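Local structure of beta-N-acetylhexosaminidase (Thermotoga neapolitana, 5BZA) at residues K41-L46 with S454-F459; F48-S53 with I325-E330; G166-D171 with L175-N180. The protein probably hydrolyses terminal non-reducing N-acetyl-D-hexosamine residues from N-acetyl-beta-D-hexosaminides, as a member of glycoside hydrolase family 3. All coordinates share one frame; numbering follows the deposited sequence.

Contact 1: residues K41-L46 with S454-F459; sequences KEYLFL and SVYKSF
Tyr43 and Tyr456 meet obliquely through their rings, CD2 of Tyr43 standing 3.3 Å from CD2 of Tyr456, a close approach for two aromatic carbons. The pair is oblique throughout, planes inclined by 46° and centroids 5.6 Å apart, while the side chains as a whole cross at about a right angle. Different first torsions bring them together. In Tyr43, CG sits between the backbone N and the carbonyl carbon (chi1 54°), which folds the ring back along its helix until CB of Lys41 lies 3.8 Å above one face, towards the rim. Tyr456 instead swings CG anti to its N (chi1 172°) and is directed toward helix 42-54. The contact is a domain junction: helix 42-54 belongs to the TIM-barrel domain of family 3 glycoside hydrolases, whereas helix 452-463 comes from the C-terminal domain, and Val373 of helix 364-377 packs on both tyrosines. Leu44 adds a second apolar touch although its CB points away, because its methyl CD2 returns to within 3.9 Å of CE2 of Tyr456. Each hydroxyl bonds an acid, Tyr43 OH pairing with Glu372 on the C-terminal side and Tyr456 OH with Asp47 on the barrel side. An alanine in place of Tyr456 is likely to open a gap beside Tyr43 and Leu44 and leave Asp47 without its phenolic partner. The edge-to-face packing of Phe377 on Tyr456 is likely to limit how that ring can turn.

Contact 2: residues F48-S53 with I325-E330; sequences FMNFLS and IAEVAE. With CD (cadmium ion), chain S.
OE1 of Glu327 is shared between a cadmium ion and the amide of Asn50, the metal at 2.7 Å and Asn50 ND2 at 3.4 Å from that oxygen. The bond from the amide is weak, and it joins groups whose planes are 57° apart, so amide and carboxylate are far from coplanar. The carboxylate is held firmly at its other oxygen, OE2, which makes salt bridges with Arg331 and with Arg54, which shares this metal site with Glu327. A bend at chi2 (72°) turns the Glu327 carboxylate back to face this cluster. Two helices cross almost perpendicularly here: the short axes of 48-53 and 325-330 pass 9.2 Å apart at 99°, joining helix 42-54 of the family 3 barrel domain to helix 323-331. The crossing rests on a small apolar touch, CB of Asn50 against CB of Ala326 at 3.7 Å, and the small Ala326 side chain is consistent with the amide reaching past it to the glutamate. With CG of Asn50 anti to the backbone N, the amide extends to Glu327 OE1. Glu330, extended beyond CG, brings OE2 to 3.3 Å from the cadmium, longer than a bond; the same residue has been seen as a zinc ligand of this protein. Its OE1 is engaged by Lys457 in a salt bridge. Behind the amide, the Asn50 carbonyl O accepts from Ser53 OG at 2.8 Å, a local bond that ties down the serine hydroxyl one helical turn further on.

Contact 3: residues G166-D171 with L175-N180; sequences GKTADD and LLPTVN. With CD (cadmium ion), chain O.
The carboxylate of Asp170 carries a methyl of Leu175 over its plane: CD1 hovers 3.4 Å from Asp170 CG, nearly as far from one oxygen as from the other. One of these oxygens, OD2, accepts from a water at 2.6 Å, and the same water takes the N-H of Thr178 and reaches Thr168 OG1. The Pro177 ring slots in beside them, with CB 3.2 Å from Thr168 OG1 and CG against the carbonyl O of Asp170. Thr168 OG1, anti to its backbone N (chi1 171°), also accepts from Asp170 N at 3.0 Å, an ST turn. Further along, Val179 CG2 packs against the carbonyl carbon of Lys167, whose amino group leads off to Glu189; a second water links Lys167 O to Asn180 N. The two loop segments run in opposite directions after barrel strand 156-162, in the loop which in NagZ-type relatives carries the acid/base histidine. Leu175 N donates to Asp171 O at 3.1 Å, closing the turn in which Asp171, through OD1 (2.7 Å) and OD2 (2.6 Å), binds cadmium together with His173. With one direct backbone bond and two bridging waters, the pairing is likely to depend on ordered solvent.

Overall arrangement
Contacts 1 and 2 are neighbours, their centres about 9 Å apart, and both use helix 42-54: its first turn meets helix 452-463 and a later turn helix 323-331. They touch directly through the Lys457–Glu330 salt bridge and through Leu46 packing on Ile325 and Ala326, so barrel domain, helix 323-331 and C-terminal domain converge in one junction, which also borders the second subunit. Contact 3 lies across the chain's centre, its own centre about 41 and 42 Å from those of contacts 1 and 2, in a loop following a strand of the parallel barrel sheet. In sequence it is nested within contact 2, which is nested within contact 1; long-range closures thus join the domains while a local one shapes a barrel loop.

Contact 1: residues K41-L46 with S454-F459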
loop_
_atom_site.group_PDB
_atom_site.type_symbol
_atom_site.label_atom_id
_atom_site.label_comp_id
_atom_site.label_asym_id
_atom_site.label_seq_id
_atom_site.Cartn_x
_atom_site.Cartn_y
_atom_site.Cartn_z
ATOM N N LYS B 41 -10.618 5.313 -4.272
ATOM C CA LYS B 41 -11.053 6.302 -3.293
ATOM C C LYS B 41 -10.947 5.684 -1.896
ATOM O O LYS B 41 -11.865 5.013 -1.400
ATOM C CB LYS B 41 -12.470 6.799 -3.602
ATOM C CG LYS B 41 -12.674 7.455 -5.032
ATOM C CD LYS B 41 -14.155 7.840 -5.172
ATOM C CE LYS B 41 -14.504 8.479 -6.502
ATOM N NZ LYS B 41 -13.326 9.169 -7.099
ATOM N N GLU B 42 -9.778 5.866 -1.289
ATOM C CA GLU B 42 -9.495 5.180 -0.032
ATOM C C GLU B 42 -10.560 5.432 1.021
ATOM O O GLU B 42 -10.925 4.501 1.731
ATOM C CB GLU B 42 -8.126 5.556 0.490
ATOM C CG GLU B 42 -7.727 4.736 1.717
ATOM C CD GLU B 42 -6.291 4.964 2.090
ATOM O OE1 GLU B 42 -5.956 6.121 2.449
ATOM O OE2 GLU B 42 -5.494 3.996 1.994
ATOM N N TYR B 43 -11.083 6.658 1.126
ATOM C CA TYR B 43 -12.157 6.888 2.087
ATOM C C TYR B 43 -13.319 5.938 1.783
ATOM O O TYR B 43 -13.927 5.367 2.713
ATOM C CB TYR B 43 -12.621 8.349 2.087
ATOM C CG TYR B 43 -13.030 8.907 0.736
ATOM C CD1 TYR B 43 -12.096 9.498 -0.101
ATOM C CD2 TYR B 43 -14.363 8.874 0.319
ATOM C CE1 TYR B 43 -12.456 10.018 -1.313
ATOM C CE2 TYR B 43 -14.738 9.384 -0.909
ATOM C CZ TYR B 43 -13.778 9.958 -1.730
ATOM O OH TYR B 43 -14.148 10.469 -2.972
ATOM N N LEU B 44 -13.618 5.735 0.492
ATOM C CA LEU B 44 -14.692 4.796 0.141
ATOM C C LEU B 44 -14.352 3.378 0.514
ATOM O O LEU B 44 -15.158 2.684 1.148
ATOM C CB LEU B 44 -15.016 4.827 -1.355
ATOM C CG LEU B 44 -16.141 5.685 -1.927
ATOM C CD1 LEU B 44 -16.588 5.005 -3.226
ATOM C CD2 LEU B 44 -17.321 5.843 -0.969
ATOM N N PHE B 45 -13.164 2.937 0.131
ATOM C CA PHE B 45 -12.717 1.589 0.466
ATOM C C PHE B 45 -12.836 1.304 1.982
ATOM O O PHE B 45 -13.502 0.341 2.402
ATOM C CB PHE B 45 -11.276 1.406 -0.064
ATOM C CG PHE B 45 -10.600 0.162 0.438
ATOM C CD1 PHE B 45 -11.115 -1.096 0.144
ATOM C CD2 PHE B 45 -9.469 0.254 1.263
ATOM C CE1 PHE B 45 -10.498 -2.266 0.647
ATOM C CE2 PHE B 45 -8.838 -0.897 1.766
ATOM C CZ PHE B 45 -9.368 -2.162 1.458
ATOM N N LEU B 46 -12.285 2.196 2.812
ATOM C CA LEU B 46 -12.324 2.018 4.261
ATOM C C LEU B 46 -13.745 2.024 4.822
ATOM O O LEU B 46 -14.087 1.179 5.690
ATOM C CB LEU B 46 -11.493 3.117 4.957
ATOM C CG LEU B 46 -10.010 3.101 4.639
ATOM C CD1 LEU B 46 -9.281 4.287 5.301
ATOM C CD2 LEU B 46 -9.404 1.774 5.085
ATOM N N SER B 454 -12.050 11.444 7.225
ATOM C CA SER B 454 -12.611 12.294 8.300
ATOM C C SER B 454 -13.611 13.353 7.808
ATOM O O SER B 454 -14.652 13.600 8.418
ATOM C CB SER B 454 -11.479 12.997 9.059
ATOM O OG SER B 454 -10.870 12.115 9.958
ATOM N N VAL B 455 -13.228 14.026 6.733
ATOM C CA VAL B 455 -14.112 14.954 6.055
ATOM C C VAL B 455 -15.401 14.245 5.591
ATOM O O VAL B 455 -16.516 14.691 5.874
ATOM C CB VAL B 455 -13.364 15.577 4.885
ATOM C CG1 VAL B 455 -14.262 16.508 4.086
ATOM C CG2 VAL B 455 -12.143 16.287 5.413
ATOM N N TYR B 456 -15.221 13.087 4.950
ATOM C CA TYR B 456 -16.321 12.214 4.504
ATOM C C TYR B 456 -17.235 11.937 5.690
ATOM O O TYR B 456 -18.466 12.141 5.629
ATOM C CB TYR B 456 -15.721 10.919 3.927
ATOM C CG TYR B 456 -16.653 9.785 3.569
ATOM C CD1 TYR B 456 -17.169 8.935 4.549
ATOM C CD2 TYR B 456 -16.959 9.519 2.237
ATOM C CE1 TYR B 456 -18.002 7.866 4.212
ATOM C CE2 TYR B 456 -17.781 8.446 1.879
ATOM C CZ TYR B 456 -18.291 7.617 2.869
ATOM O OH TYR B 456 -19.094 6.564 2.514
ATOM N N LYS B 457 -16.632 11.548 6.808
ATOM C CA LYS B 457 -17.442 11.239 7.977
ATOM C C LYS B 457 -18.126 12.492 8.542
ATOM O O LYS B 457 -19.243 12.413 9.067
ATOM C CB LYS B 457 -16.598 10.575 9.063
ATOM C CG LYS B 457 -16.293 9.122 8.768
ATOM C CD LYS B 457 -17.591 8.309 8.657
ATOM C CE LYS B 457 -17.363 6.925 8.069
ATOM N NZ LYS B 457 -18.597 6.100 8.106
ATOM N N SER B 458 -17.486 13.654 8.398
ATOM C CA SER B 458 -18.086 14.889 8.922
ATOM C C SER B 458 -19.327 15.230 8.082
ATOM O O SER B 458 -20.358 15.635 8.647
ATOM C CB SER B 458 -17.061 16.034 8.969
ATOM O OG SER B 458 -16.936 16.745 7.748
ATOM N N PHE B 459 -19.267 15.004 6.763
ATOM C CA PHE B 459 -20.451 15.246 5.935
ATOM C C PHE B 459 -21.557 14.268 6.323
ATOM O O PHE B 459 -22.743 14.647 6.421
ATOM C CB PHE B 459 -20.128 15.154 4.441
ATOM C CG PHE B 459 -19.145 16.183 3.981
ATOM C CD1 PHE B 459 -19.155 17.465 4.527
ATOM C CD2 PHE B 459 -18.196 15.878 3.029
ATOM C CE1 PHE B 459 -18.248 18.409 4.125
ATOM C CE2 PHE B 459 -17.280 16.828 2.606
ATOM C CZ PHE B 459 -17.307 18.099 3.152
#

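Contact 2: residues F48-S53 with I325-E330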
loop_
_atom_site.group_PDB
_atom_site.type_symbol
_atom_site.label_atom_id
_atom_site.label_comp_id
_atom_site.label_asym_id
_atom_site.label_seq_id
_atom_site.Cartn_x
_atom_site.Cartn_y
_atom_site.Cartn_z
ATOM N N PHE B 48 -16.454 1.200 3.172
ATOM C CA PHE B 48 -17.026 -0.094 2.703
ATOM C C PHE B 48 -16.571 -1.252 3.619
ATOM O O PHE B 48 -17.398 -2.020 4.103
ATOM C CB PHE B 48 -16.608 -0.348 1.239
ATOM C CG PHE B 48 -17.422 -1.407 0.500
ATOM C CD1 PHE B 48 -18.543 -1.993 1.064
ATOM C CD2 PHE B 48 -17.066 -1.760 -0.808
ATOM C CE1 PHE B 48 -19.300 -2.924 0.348
ATOM C CE2 PHE B 48 -17.801 -2.678 -1.531
ATOM C CZ PHE B 48 -18.922 -3.272 -0.953
ATOM N N MET B 49 -15.264 -1.374 3.878
ATOM C CA MET B 49 -14.786 -2.424 4.787
ATOM C C MET B 49 -15.473 -2.342 6.175
ATOM O O MET B 49 -15.849 -3.369 6.764
ATOM C CB MET B 49 -13.269 -2.347 4.966
ATOM C CG MET B 49 -12.521 -2.706 3.732
ATOM S SD MET B 49 -12.866 -4.353 3.005
ATOM C CE MET B 49 -12.364 -5.446 4.319
ATOM N N ASN B 50 -15.655 -1.121 6.676
ATOM C CA ASN B 50 -16.362 -0.929 7.941
ATOM C C ASN B 50 -17.841 -1.401 7.845
ATOM O O ASN B 50 -18.361 -2.087 8.725
ATOM C CB ASN B 50 -16.282 0.557 8.364
ATOM C CG ASN B 50 -16.726 0.782 9.776
ATOM O OD1 ASN B 50 -16.348 0.034 10.679
ATOM N ND2 ASN B 50 -17.489 1.839 9.999
ATOM N N PHE B 51 -18.528 -0.992 6.784
ATOM C CA PHE B 51 -19.854 -1.516 6.505
ATOM C C PHE B 51 -19.872 -3.070 6.458
ATOM O O PHE B 51 -20.778 -3.711 7.034
ATOM C CB PHE B 51 -20.392 -0.924 5.204
ATOM C CG PHE B 51 -21.726 -1.461 4.814
ATOM C CD1 PHE B 51 -22.881 -0.946 5.370
ATOM C CD2 PHE B 51 -21.821 -2.516 3.904
ATOM C CE1 PHE B 51 -24.115 -1.460 5.022
ATOM C CE2 PHE B 51 -23.055 -3.040 3.540
ATOM C CZ PHE B 51 -24.205 -2.515 4.097
ATOM N N LEU B 52 -18.898 -3.683 5.788
ATOM C CA LEU B 52 -18.927 -5.144 5.636
ATOM C C LEU B 52 -18.759 -5.827 6.982
ATOM O O LEU B 52 -19.425 -6.832 7.248
ATOM C CB LEU B 52 -17.844 -5.619 4.656
ATOM C CG LEU B 52 -18.074 -5.177 3.201
ATOM C CD1 LEU B 52 -16.856 -5.499 2.302
ATOM C CD2 LEU B 52 -19.332 -5.808 2.682
ATOM N N SER B 53 -17.930 -5.245 7.858
ATOM C CA SER B 53 -17.680 -5.846 9.197
ATOM C C SER B 53 -18.941 -5.951 10.073
ATOM O O SER B 53 -19.022 -6.766 11.002
ATOM C CB SER B 53 -16.624 -5.058 9.950
ATOM O OG SER B 53 -17.216 -3.910 10.555
ATOM N N ILE B 325 -10.334 2.120 10.611
ATOM C CA ILE B 325 -9.938 3.500 10.329
ATOM C C ILE B 325 -11.202 4.360 10.097
ATOM O O ILE B 325 -11.383 5.439 10.713
ATOM C CB ILE B 325 -8.974 3.541 9.153
ATOM C CG1 ILE B 325 -7.710 2.767 9.569
ATOM C CG2 ILE B 325 -8.679 4.984 8.732
ATOM C CD1 ILE B 325 -6.628 2.605 8.460
ATOM N N ALA B 326 -12.121 3.825 9.308
ATOM C CA ALA B 326 -13.392 4.515 9.091
ATOM C C ALA B 326 -14.054 4.798 10.452
ATOM O O ALA B 326 -14.524 5.915 10.727
ATOM C CB ALA B 326 -14.338 3.664 8.162
ATOM N N GLU B 327 -13.992 3.800 11.327
ATOM C CA GLU B 327 -14.639 3.863 12.617
ATOM C C GLU B 327 -14.032 4.983 13.468
ATOM O O GLU B 327 -14.755 5.782 14.079
ATOM C CB GLU B 327 -14.509 2.526 13.329
ATOM C CG GLU B 327 -15.245 2.472 14.628
ATOM C CD GLU B 327 -16.727 2.412 14.455
ATOM O OE1 GLU B 327 -17.200 2.449 13.287
ATOM O OE2 GLU B 327 -17.422 2.379 15.499
ATOM N N VAL B 328 -12.705 5.052 13.464
ATOM C CA VAL B 328 -12.000 6.050 14.263
ATOM C C VAL B 328 -12.438 7.399 13.742
ATOM O O VAL B 328 -12.814 8.290 14.538
ATOM C CB VAL B 328 -10.450 5.860 14.160
ATOM C CG1 VAL B 328 -9.662 7.092 14.591
ATOM C CG2 VAL B 328 -10.011 4.628 14.955
ATOM N N ALA B 329 -12.440 7.528 12.407
ATOM C CA ALA B 329 -12.722 8.811 11.784
ATOM C C ALA B 329 -14.118 9.195 12.201
ATOM O O ALA B 329 -14.386 10.361 12.554
ATOM C CB ALA B 329 -12.587 8.739 10.263
ATOM N N GLU B 330 -14.990 8.194 12.262
ATOM C CA GLU B 330 -16.392 8.445 12.595
ATOM C C GLU B 330 -16.526 8.953 14.048
ATOM O O GLU B 330 -17.300 9.856 14.324
ATOM C CB GLU B 330 -17.234 7.181 12.323
ATOM C CG GLU B 330 -18.687 7.262 12.751
ATOM C CD GLU B 330 -19.636 6.204 12.106
ATOM O OE1 GLU B 330 -19.293 5.436 11.137
ATOM O OE2 GLU B 330 -20.779 6.140 12.610
HETATM CD CD CD S . -19.727 3.253 13.775
#

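Contact 3: residues G166-D171 with L175-N180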
loop_
_atom_site.group_PDB
_atom_site.type_symbol
_atom_site.label_atom_id
_atom_site.label_comp_id
_atom_site.label_asym_id
_atom_site.label_seq_id
_atom_site.Cartn_x
_atom_site.Cartn_y
_atom_site.Cartn_z
ATOM N N GLY B 166 -5.925 -19.872 -22.562
ATOM C CA GLY B 166 -4.739 -19.352 -23.201
ATOM C C GLY B 166 -4.680 -19.468 -24.714
ATOM O O GLY B 166 -4.058 -18.616 -25.375
ATOM N N LYS B 167 -5.391 -20.452 -25.267
ATOM C CA LYS B 167 -5.241 -20.847 -26.672
ATOM C C LYS B 167 -6.233 -20.180 -27.597
ATOM O O LYS B 167 -6.589 -20.758 -28.617
ATOM C CB LYS B 167 -5.389 -22.356 -26.820
ATOM C CG LYS B 167 -4.155 -23.138 -26.550
ATOM C CD LYS B 167 -4.592 -24.545 -26.201
ATOM C CE LYS B 167 -3.498 -25.556 -26.429
ATOM N NZ LYS B 167 -2.386 -25.419 -25.533
ATOM N N THR B 168 -6.798 -19.063 -27.173
ATOM C CA THR B 168 -7.645 -18.255 -28.024
ATOM C C THR B 168 -7.092 -16.841 -28.094
ATOM O O THR B 168 -6.471 -16.360 -27.128
ATOM C CB THR B 168 -9.083 -18.208 -27.504
ATOM O OG1 THR B 168 -9.820 -17.237 -28.254
ATOM C CG2 THR B 168 -9.093 -17.798 -26.037
ATOM N N ALA B 169 -7.289 -16.173 -29.231
ATOM C CA ALA B 169 -6.825 -14.784 -29.374
ATOM C C ALA B 169 -7.938 -13.825 -28.959
ATOM O O ALA B 169 -7.710 -12.646 -28.700
ATOM C CB ALA B 169 -6.373 -14.498 -30.797
ATOM N N ASP B 170 -9.143 -14.367 -28.862
ATOM C CA ASP B 170 -10.322 -13.585 -28.532
ATOM C C ASP B 170 -10.544 -13.335 -27.036
ATOM O O ASP B 170 -10.154 -14.134 -26.172
ATOM C CB ASP B 170 -11.528 -14.261 -29.145
ATOM C CG ASP B 170 -11.579 -14.066 -30.644
ATOM O OD1 ASP B 170 -11.306 -12.933 -31.089
ATOM O OD2 ASP B 170 -11.847 -15.047 -31.369
ATOM N N ASP B 171 -11.159 -12.190 -26.764
ATOM C CA ASP B 171 -11.417 -11.696 -25.419
ATOM C C ASP B 171 -12.891 -11.813 -24.987
ATOM O O ASP B 171 -13.759 -11.231 -25.632
ATOM C CB ASP B 171 -10.950 -10.233 -25.386
ATOM C CG ASP B 171 -10.978 -9.633 -24.009
ATOM O OD1 ASP B 171 -12.035 -9.754 -23.340
ATOM O OD2 ASP B 171 -9.945 -9.021 -23.614
ATOM N N LEU B 175 -16.406 -10.921 -27.274
ATOM C CA LEU B 175 -17.200 -11.990 -27.904
ATOM C C LEU B 175 -16.928 -13.313 -27.190
ATOM O O LEU B 175 -16.141 -13.365 -26.233
ATOM C CB LEU B 175 -16.897 -12.112 -29.406
ATOM C CG LEU B 175 -15.404 -12.058 -29.759
ATOM C CD1 LEU B 175 -14.822 -13.444 -29.780
ATOM C CD2 LEU B 175 -15.192 -11.398 -31.121
ATOM N N LEU B 176 -17.593 -14.373 -27.637
ATOM C CA LEU B 176 -17.347 -15.696 -27.095
ATOM C C LEU B 176 -16.124 -16.272 -27.810
ATOM O O LEU B 176 -16.196 -16.601 -28.987
ATOM C CB LEU B 176 -18.589 -16.587 -27.280
ATOM C CG LEU B 176 -18.527 -18.047 -26.811
ATOM C CD1 LEU B 176 -18.168 -18.050 -25.329
ATOM C CD2 LEU B 176 -19.863 -18.802 -27.087
ATOM N N PRO B 177 -14.986 -16.387 -27.099
ATOM C CA PRO B 177 -13.827 -16.930 -27.813
ATOM C C PRO B 177 -13.978 -18.427 -28.013
ATOM O O PRO B 177 -14.854 -19.050 -27.409
ATOM C CB PRO B 177 -12.645 -16.598 -26.884
ATOM C CG PRO B 177 -13.191 -15.573 -25.890
ATOM C CD PRO B 177 -14.628 -15.934 -25.738
ATOM N N THR B 178 -13.124 -18.981 -28.860
ATOM C CA THR B 178 -13.113 -20.399 -29.154
ATOM C C THR B 178 -11.714 -20.990 -29.001
ATOM O O THR B 178 -10.732 -20.402 -29.468
ATOM C CB THR B 178 -13.654 -20.633 -30.583
ATOM O OG1 THR B 178 -15.076 -20.444 -30.562
ATOM C CG2 THR B 178 -13.335 -22.037 -31.077
ATOM N N VAL B 179 -11.610 -22.121 -28.310
ATOM C CA VAL B 179 -10.342 -22.875 -28.248
ATOM C C VAL B 179 -10.558 -24.210 -28.973
ATOM O O VAL B 179 -11.494 -24.938 -28.653
ATOM C CB VAL B 179 -9.874 -23.100 -26.796
ATOM C CG1 VAL B 179 -8.881 -24.223 -26.683
ATOM C CG2 VAL B 179 -9.302 -21.787 -26.217
ATOM N N ASN B 180 -9.715 -24.529 -29.950
ATOM C CA ASN B 180 -10.017 -25.688 -30.828
ATOM C C ASN B 180 -9.411 -26.967 -30.324
ATOM O O ASN B 180 -9.557 -28.011 -30.965
ATOM C CB ASN B 180 -9.479 -25.465 -32.232
ATOM C CG ASN B 180 -10.185 -24.378 -32.940
ATOM O OD1 ASN B 180 -11.424 -24.271 -32.896
ATOM N ND2 ASN B 180 -9.400 -23.504 -33.559
HETATM CD CD CD O . -11.023 -8.378 -21.303
HETATM O O HOH W 1 -7.563 -22.803 -30.424
HETATM O O HOH W 2 -11.887 -17.494 -30.532
#